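Local coordinates for protein haloacid dehalogenase-like hydrolase (Salmonella enterica subsp. enterica serovar Typhi, PDB 4EZE) that probably hydrolyses O-phosphoserine to serine and phosphate with magnesium as cofactor, the last step of serine biosynthesis, as a HAD-superfamily phosphatase of the SerB family, at residues R60-K71 with E307-L317; D270-L278 with P291-H299. One frame throughout, in Å; residues are numbered along the deposited sequence. Where two conformers were deposited one is given.

Interaction 1 of 2, residues R60-K71 with E307-L317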
# COMPACT_ATOMS: atom_id res chain seq x y z
N ARG A 60 -1.42 -6.26 -24.89
CA ARG A 60 -2.02 -7.46 -24.35
C ARG A 60 -3.20 -7.15 -23.46
O ARG A 60 -3.40 -6.01 -23.04
CB ARG A 60 -0.97 -8.22 -23.55
CG ARG A 60 0.25 -8.56 -24.38
CD ARG A 60 1.08 -9.65 -23.71
NE ARG A 60 2.13 -10.10 -24.62
CZ ARG A 60 3.11 -10.94 -24.29
NH1 ARG A 60 3.19 -11.44 -23.06
NH2 ARG A 60 4.02 -11.28 -25.20
N TYR A 61 -3.99 -8.16 -23.15
CA TYR A 61 -5.12 -7.92 -22.28
C TYR A 61 -5.19 -8.91 -21.14
O TYR A 61 -5.40 -10.09 -21.34
CB TYR A 61 -6.38 -7.98 -23.12
CG TYR A 61 -7.66 -7.91 -22.34
CD1 TYR A 61 -8.15 -6.70 -21.88
CD2 TYR A 61 -8.41 -9.06 -22.10
CE1 TYR A 61 -9.34 -6.62 -21.21
CE2 TYR A 61 -9.61 -9.00 -21.41
CZ TYR A 61 -10.07 -7.77 -20.96
OH TYR A 61 -11.26 -7.67 -20.27
N ALA A 62 -5.01 -8.42 -19.92
CA ALA A 62 -5.19 -9.29 -18.76
C ALA A 62 -6.67 -9.38 -18.37
O ALA A 62 -7.15 -8.53 -17.62
CB ALA A 62 -4.35 -8.81 -17.60
N ALA A 63 -7.36 -10.41 -18.85
CA ALA A 63 -8.81 -10.58 -18.63
C ALA A 63 -9.20 -10.56 -17.16
O ALA A 63 -10.26 -10.06 -16.80
CB ALA A 63 -9.31 -11.87 -19.28
N LEU A 64 -8.34 -11.13 -16.33
CA LEU A 64 -8.66 -11.37 -14.93
C LEU A 64 -8.88 -10.04 -14.22
O LEU A 64 -9.65 -9.99 -13.27
CB LEU A 64 -7.51 -12.14 -14.27
CG LEU A 64 -7.66 -12.64 -12.84
CD1 LEU A 64 -8.90 -13.54 -12.74
CD2 LEU A 64 -6.40 -13.37 -12.36
N ILE A 65 -8.22 -8.98 -14.68
CA ILE A 65 -8.40 -7.66 -14.06
C ILE A 65 -8.92 -6.66 -15.06
O ILE A 65 -8.85 -5.46 -14.84
CB ILE A 65 -7.10 -7.11 -13.48
CG1 ILE A 65 -6.03 -7.05 -14.57
CG2 ILE A 65 -6.62 -7.99 -12.34
CD1 ILE A 65 -4.75 -6.35 -14.11
N ASN A 66 -9.43 -7.18 -16.16
CA ASN A 66 -9.99 -6.35 -17.21
C ASN A 66 -9.13 -5.16 -17.57
O ASN A 66 -9.60 -4.02 -17.59
CB ASN A 66 -11.36 -5.83 -16.82
CG ASN A 66 -12.00 -5.08 -17.94
OD1 ASN A 66 -11.58 -5.18 -19.09
ND2 ASN A 66 -13.03 -4.31 -17.62
N THR A 67 -7.87 -5.41 -17.88
CA THR A 67 -6.92 -4.34 -18.10
C THR A 67 -6.10 -4.63 -19.33
O THR A 67 -5.34 -5.60 -19.35
CB THR A 67 -5.96 -4.21 -16.91
OG1 THR A 67 -6.70 -3.92 -15.73
CG2 THR A 67 -4.96 -3.11 -17.14
N ALA A 68 -6.24 -3.81 -20.35
CA ALA A 68 -5.36 -3.89 -21.51
C ALA A 68 -4.10 -3.10 -21.18
O ALA A 68 -4.19 -1.98 -20.70
CB ALA A 68 -6.05 -3.32 -22.73
N TYR A 69 -2.93 -3.69 -21.42
CA TYR A 69 -1.67 -3.00 -21.17
C TYR A 69 -0.66 -3.14 -22.30
O TYR A 69 -0.83 -3.93 -23.22
CB TYR A 69 -1.02 -3.54 -19.90
CG TYR A 69 -0.76 -5.01 -19.99
CD1 TYR A 69 -1.81 -5.91 -19.88
CD2 TYR A 69 0.53 -5.49 -20.19
CE1 TYR A 69 -1.58 -7.27 -19.96
CE2 TYR A 69 0.77 -6.85 -20.27
CZ TYR A 69 -0.30 -7.74 -20.17
OH TYR A 69 -0.11 -9.09 -20.26
N LEU A 70 0.42 -2.36 -22.20
CA LEU A 70 1.52 -2.41 -23.16
C LEU A 70 2.73 -3.04 -22.48
O LEU A 70 3.13 -2.61 -21.41
CB LEU A 70 1.88 -1.01 -23.65
CG LEU A 70 2.96 -0.98 -24.74
CD1 LEU A 70 2.45 -1.54 -26.06
CD2 LEU A 70 3.44 0.44 -24.92
N LYS A 71 3.30 -4.07 -23.08
CA LYS A 71 4.44 -4.72 -22.47
C LYS A 71 5.71 -4.42 -23.28
O LYS A 71 5.71 -4.52 -24.49
CB LYS A 71 4.21 -6.23 -22.34
CG LYS A 71 5.39 -7.00 -21.75
CD LYS A 71 5.07 -8.48 -21.65
CE LYS A 71 6.29 -9.33 -21.32
NZ LYS A 71 5.92 -10.77 -21.53
N GLU A 307 -5.97 -3.56 -8.60
CA GLU A 307 -5.99 -4.62 -9.61
C GLU A 307 -4.59 -4.76 -10.18
O GLU A 307 -4.15 -5.87 -10.51
CB GLU A 307 -7.04 -4.37 -10.69
CG GLU A 307 -6.72 -3.21 -11.65
CD GLU A 307 -7.05 -1.86 -11.05
OE1 GLU A 307 -7.40 -1.83 -9.85
OE2 GLU A 307 -6.97 -0.83 -11.78
N LEU A 308 -3.86 -3.64 -10.26
CA LEU A 308 -2.51 -3.63 -10.86
C LEU A 308 -1.47 -4.51 -10.15
O LEU A 308 -0.45 -4.84 -10.72
CB LEU A 308 -1.94 -2.21 -10.99
CG LEU A 308 -2.63 -1.13 -11.85
CD1 LEU A 308 -1.64 -0.03 -12.19
CD2 LEU A 308 -3.20 -1.70 -13.13
N LEU A 309 -1.71 -4.89 -8.89
CA LEU A 309 -0.77 -5.83 -8.26
C LEU A 309 -0.62 -7.12 -9.09
O LEU A 309 0.35 -7.87 -8.96
CB LEU A 309 -1.21 -6.17 -6.85
CG LEU A 309 -1.23 -5.03 -5.84
CD1 LEU A 309 -1.80 -5.56 -4.55
CD2 LEU A 309 0.18 -4.54 -5.61
N LEU A 310 -1.58 -7.40 -9.95
CA LEU A 310 -1.37 -8.55 -10.83
C LEU A 310 0.03 -8.58 -11.45
O LEU A 310 0.67 -9.63 -11.47
CB LEU A 310 -2.40 -8.57 -11.95
CG LEU A 310 -2.38 -9.93 -12.66
CD1 LEU A 310 -2.87 -10.99 -11.71
CD2 LEU A 310 -3.24 -9.89 -13.90
N PHE A 311 0.49 -7.43 -11.96
CA PHE A 311 1.78 -7.37 -12.67
C PHE A 311 2.98 -7.77 -11.83
O PHE A 311 4.07 -7.99 -12.35
CB PHE A 311 1.99 -6.01 -13.33
CG PHE A 311 0.98 -5.73 -14.38
CD1 PHE A 311 -0.16 -4.99 -14.07
CD2 PHE A 311 1.10 -6.29 -15.64
CE1 PHE A 311 -1.14 -4.77 -15.02
CE2 PHE A 311 0.13 -6.07 -16.61
CZ PHE A 311 -0.99 -5.31 -16.30
N LEU A 312 2.78 -7.86 -10.53
CA LEU A 312 3.89 -8.18 -9.69
C LEU A 312 3.77 -9.60 -9.15
O LEU A 312 4.61 -10.03 -8.37
CB LEU A 312 3.98 -7.19 -8.54
CG LEU A 312 4.02 -5.70 -8.89
CD1 LEU A 312 3.69 -4.92 -7.64
CD2 LEU A 312 5.36 -5.26 -9.42
N ILE A 313 2.73 -10.34 -9.53
CA ILE A 313 2.60 -11.69 -9.00
C ILE A 313 2.26 -12.75 -10.04
O ILE A 313 2.41 -13.94 -9.78
CB ILE A 313 1.59 -11.76 -7.84
CG1 ILE A 313 0.17 -11.49 -8.34
CG2 ILE A 313 1.97 -10.78 -6.75
CD1 ILE A 313 -0.86 -11.71 -7.27
N GLU A 314 1.81 -12.31 -11.22
CA GLU A 314 1.50 -13.21 -12.34
C GLU A 314 2.63 -13.15 -13.37
O GLU A 314 2.96 -12.08 -13.88
CB GLU A 314 0.17 -12.82 -13.01
CG GLU A 314 -0.18 -13.65 -14.24
CD GLU A 314 0.08 -15.14 -14.02
OE1 GLU A 314 -0.60 -15.76 -13.17
OE2 GLU A 314 0.95 -15.72 -14.69
N ASP A 315 3.24 -14.29 -13.67
CA ASP A 315 4.42 -14.33 -14.53
C ASP A 315 4.00 -14.35 -15.99
O ASP A 315 4.74 -13.90 -16.87
CB ASP A 315 5.24 -15.58 -14.20
CG ASP A 315 6.56 -15.63 -14.94
OD1 ASP A 315 7.39 -14.70 -14.77
OD2 ASP A 315 6.77 -16.61 -15.68
N GLU A 316 2.79 -14.84 -16.22
CA GLU A 316 2.28 -15.09 -17.57
C GLU A 316 1.54 -13.90 -18.12
O GLU A 316 0.34 -13.97 -18.37
CB GLU A 316 1.30 -16.27 -17.53
CG GLU A 316 1.96 -17.61 -17.25
CD GLU A 316 2.80 -18.08 -18.42
OE1 GLU A 316 2.29 -18.02 -19.57
OE2 GLU A 316 3.95 -18.50 -18.20
N LEU A 317 2.25 -12.80 -18.30
CA LEU A 317 1.64 -11.56 -18.78
C LEU A 317 2.56 -10.98 -19.82
O LEU A 317 3.78 -11.24 -19.78
CB LEU A 317 1.45 -10.56 -17.62
CG LEU A 317 0.51 -11.00 -16.50
CD1 LEU A 317 0.59 -10.08 -15.29
CD2 LEU A 317 -0.91 -11.05 -17.03
OXT LEU A 317 2.12 -10.23 -20.69
O HOH W 1 -6.96 -1.30 -14.42
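The ring of Y69 takes the edge of F311 on its face: F311 CE2 stands 3.5 Å above the ring plane, over its centre, and the two planes make 75°, a T-shaped pair. Y69 adopts this pose with CG between the backbone N and the carbonyl carbon (chi1 59°), and the same ring sends its hydroxyl to the end of the chain, where OH donates to L317 OXT at 2.5 Å. That oxygen has a second donor, R60 NH1, at 2.9 Å in a salt bridge tilted 20° from the guanidinium plane. The other carboxylate oxygen, L317 O, accepts K71 NZ at 2.8 Å in the carbonyl plane, on a lone pair. Two cations and a phenol fix the terminal carboxylate, while D58 is a second anionic partner of R60.

Packing is tight around I65, whose CD1 lies 3.9 Å from L310 CD2 and 4.0 Å from F311 CE1; A62 CB meets L310 CD2 and L317 CD2, and helix 184-193 adds I187 beside I65 and V190 beside L310. The margin is looser and wetter: a water bridges T67 OG1 and E307 OE2, and L64 CD2 just reaches L310 CD1 (4.3 Å). The C-terminal tail packs onto the beta hairpin of strands 56-62 and 67-75, closed by a G1 beta bulge in which N66 and T67 oppose A62 (T67 N to A62 O), part of the ferredoxin-like N-terminal sheet.

Interaction 2 of 2, residues D270-L278 with P291-H299. With NA (sodium ion), chain D.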
# COMPACT_ATOMS: atom_id res chain seq x y z
N ASP A 270 1.16 4.20 1.88
CA ASP A 270 1.07 5.55 1.35
C ASP A 270 1.93 6.58 2.12
O ASP A 270 2.30 7.62 1.56
CB ASP A 270 -0.36 6.05 1.49
CG ASP A 270 -0.74 6.24 2.94
OD1 ASP A 270 -0.76 5.23 3.68
OD2 ASP A 270 -0.98 7.39 3.34
N GLY A 271 2.23 6.31 3.40
CA GLY A 271 2.80 7.35 4.31
C GLY A 271 4.20 7.10 4.84
O GLY A 271 4.71 5.97 4.81
N ALA A 272 4.82 8.17 5.35
CA ALA A 272 6.17 8.07 5.89
C ALA A 272 6.31 6.94 6.92
O ALA A 272 7.34 6.30 6.96
CB ALA A 272 6.61 9.40 6.49
N ASN A 273 5.30 6.70 7.75
CA ASN A 273 5.44 5.64 8.75
C ASN A 273 5.44 4.23 8.13
O ASN A 273 5.56 3.24 8.84
CB ASN A 273 4.42 5.75 9.90
CG ASN A 273 2.99 5.81 9.41
OD1 ASN A 273 2.63 5.16 8.42
ND2 ASN A 273 2.17 6.59 10.10
N ASP A 274 5.36 4.18 6.79
CA ASP A 274 5.38 2.95 6.02
C ASP A 274 6.77 2.71 5.41
O ASP A 274 7.11 1.59 5.01
CB ASP A 274 4.32 2.99 4.90
CG ASP A 274 2.89 2.87 5.41
OD1 ASP A 274 2.64 2.03 6.29
OD2 ASP A 274 2.00 3.59 4.92
N LEU A 275 7.59 3.76 5.32
CA LEU A 275 8.89 3.60 4.64
C LEU A 275 9.77 2.40 5.09
O LEU A 275 10.27 1.64 4.24
CB LEU A 275 9.70 4.89 4.67
CG LEU A 275 9.24 5.96 3.67
CD1 LEU A 275 9.97 7.27 3.93
CD2 LEU A 275 9.50 5.53 2.24
N PRO A 276 9.97 2.23 6.41
CA PRO A 276 10.82 1.12 6.85
C PRO A 276 10.29 -0.20 6.36
O PRO A 276 11.03 -1.02 5.81
CB PRO A 276 10.72 1.22 8.37
CG PRO A 276 10.57 2.68 8.61
CD PRO A 276 9.67 3.16 7.51
N MET A 277 8.99 -0.40 6.53
CA MET A 277 8.31 -1.58 6.04
C MET A 277 8.38 -1.74 4.52
O MET A 277 8.57 -2.84 4.01
CB MET A 277 6.86 -1.57 6.50
CG MET A 277 6.06 -2.78 6.08
SD MET A 277 4.42 -2.79 6.82
CE MET A 277 3.55 -1.68 5.71
N LEU A 278 8.21 -0.66 3.78
CA LEU A 278 8.26 -0.78 2.31
C LEU A 278 9.69 -0.96 1.80
O LEU A 278 9.92 -1.63 0.79
CB LEU A 278 7.64 0.44 1.63
CG LEU A 278 6.21 0.83 1.96
CD1 LEU A 278 5.89 2.10 1.20
CD2 LEU A 278 5.25 -0.26 1.53
N PRO A 291 4.68 12.54 -1.06
CA PRO A 291 5.88 12.92 -1.81
C PRO A 291 7.17 12.25 -1.29
O PRO A 291 7.97 11.76 -2.09
CB PRO A 291 5.94 14.44 -1.61
CG PRO A 291 4.49 14.83 -1.51
CD PRO A 291 3.82 13.70 -0.76
N VAL A 292 7.37 12.21 0.02
CA VAL A 292 8.61 11.65 0.54
C VAL A 292 8.70 10.14 0.27
O VAL A 292 9.79 9.60 0.11
CB VAL A 292 8.82 11.93 2.04
CG1 VAL A 292 7.71 11.32 2.87
CG2 VAL A 292 10.19 11.39 2.48
N VAL A 293 7.54 9.48 0.22
CA VAL A 293 7.46 8.07 -0.14
C VAL A 293 7.64 7.87 -1.65
O VAL A 293 8.38 6.99 -2.07
CB VAL A 293 6.14 7.42 0.33
CG1 VAL A 293 6.16 5.92 0.06
CG2 VAL A 293 5.92 7.69 1.81
N ARG A 294 6.97 8.67 -2.47
CA ARG A 294 7.10 8.53 -3.91
C ARG A 294 8.59 8.66 -4.32
O ARG A 294 9.00 8.19 -5.38
CB ARG A 294 6.21 9.54 -4.64
CG ARG A 294 4.70 9.28 -4.51
CD ARG A 294 3.88 10.50 -4.92
NE ARG A 294 2.46 10.21 -5.17
CZ ARG A 294 1.91 10.14 -6.39
NH1 ARG A 294 2.67 10.36 -7.45
NH2 ARG A 294 0.60 9.86 -6.54
N GLU A 295 9.39 9.29 -3.48
CA GLU A 295 10.79 9.51 -3.84
C GLU A 295 11.72 8.38 -3.47
O GLU A 295 12.71 8.14 -4.15
CB GLU A 295 11.31 10.83 -3.28
CG GLU A 295 10.82 12.05 -4.03
CD GLU A 295 11.65 13.28 -3.72
OE1 GLU A 295 12.88 13.14 -3.59
OE2 GLU A 295 11.06 14.38 -3.61
N LYS A 296 11.43 7.67 -2.38
CA LYS A 296 12.26 6.51 -2.08
C LYS A 296 11.73 5.22 -2.70
O LYS A 296 12.51 4.31 -2.97
CB LYS A 296 12.44 6.34 -0.57
CG LYS A 296 13.20 7.48 0.08
CD LYS A 296 13.92 7.03 1.34
CE LYS A 296 14.40 8.22 2.15
NZ LYS A 296 13.25 9.04 2.64
N ILE A 297 10.42 5.14 -2.95
CA ILE A 297 9.85 3.88 -3.43
C ILE A 297 9.40 3.95 -4.87
O ILE A 297 8.52 4.72 -5.22
CB ILE A 297 8.68 3.39 -2.56
CG1 ILE A 297 9.08 3.42 -1.08
CG2 ILE A 297 8.24 2.02 -3.04
CD1 ILE A 297 10.04 2.33 -0.64
N HIS A 298 9.99 3.08 -5.69
CA HIS A 298 9.94 3.19 -7.14
C HIS A 298 8.89 2.34 -7.83
O HIS A 298 8.57 2.55 -9.02
CB HIS A 298 11.33 2.91 -7.70
CG HIS A 298 12.36 3.88 -7.21
ND1 HIS A 298 13.67 3.86 -7.64
CD2 HIS A 298 12.26 4.92 -6.35
CE1 HIS A 298 14.33 4.84 -7.04
NE2 HIS A 298 13.50 5.49 -6.25
N HIS A 299 8.32 1.38 -7.10
CA HIS A 299 7.08 0.74 -7.56
C HIS A 299 5.92 1.60 -7.03
O HIS A 299 5.85 1.86 -5.84
CB HIS A 299 6.96 -0.66 -6.98
CG HIS A 299 7.95 -1.64 -7.53
ND1 HIS A 299 8.08 -1.88 -8.88
CD2 HIS A 299 8.80 -2.49 -6.91
CE1 HIS A 299 8.98 -2.83 -9.07
NE2 HIS A 299 9.44 -3.21 -7.89
NA NA D . -1.41 4.92 5.92
O HOH W 2 0.28 5.96 6.65
O HOH W 3 -2.14 7.21 6.68
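Helices 275-280 and 291-296, which precede and follow strand 283-287 of the Rossmann-like HAD core, meet here beside the metal site. V293 is the central side chain. Its CG2, anti to the carbonyl carbon, presses on the loop backbone, 3.5 Å from G271 C and 3.6 Å from D270 O, while CG1, anti to the backbone N (chi1 -174°), turns to the leucines and lies 4.0 Å from L278 CD1. L275 and V293 run antiparallel alongside one another, L275 CD2 touching V293 CG1 and lying 4.0 Å from I297 CG1. L278 instead crosses I297 at about a right angle, its CB 3.8 Å from I297 CD1. No hydrogen bond joins the two segments, so apolar contact carries the packing.

The loop that V293 backs is HAD motif IV (GDxxxD), with acids D270 and D274. D270 OD1 binds the sodium ion at 2.4 Å, in a site completed by a carboxylate oxygen of D114, the predicted nucleophile, by the backbone carbonyl of D116 and by two waters; sodium probably occupies the place of the magnesium cofactor. One of these waters donates to N273 OD1. D274 is second shell: its OD2 accepts G271 N on the anti side, with an N-H...O angle of 166°, and its OD1 pairs with K247. At the outer margin, A272 CB faces V292 CG1, and K296 runs across L275 at about a right angle.

How the interactions relate
The two contacts belong to different parts of the fold, their centres about 24 Å apart. The centre of interaction 1 is about 18 Å from the centre of the chain, and the contact ties the C-terminal tail to the antiparallel sheet containing 56-62 and 67-75; that of interaction 2, about 9 Å away, pairs helices flanking the parallel sheet of the catalytic core. Both are partly buried, but interaction 1 buries 531 Å² against 357 Å². Their chemistry differs accordingly: interaction 1 combines an aromatic pair and aliphatic packing with charged bonds at the chain end, whereas interaction 2 is bridged by aliphatic contacts. Only interaction 2 includes a metal ligand, D270; interaction 1 lies away from the metal and active site.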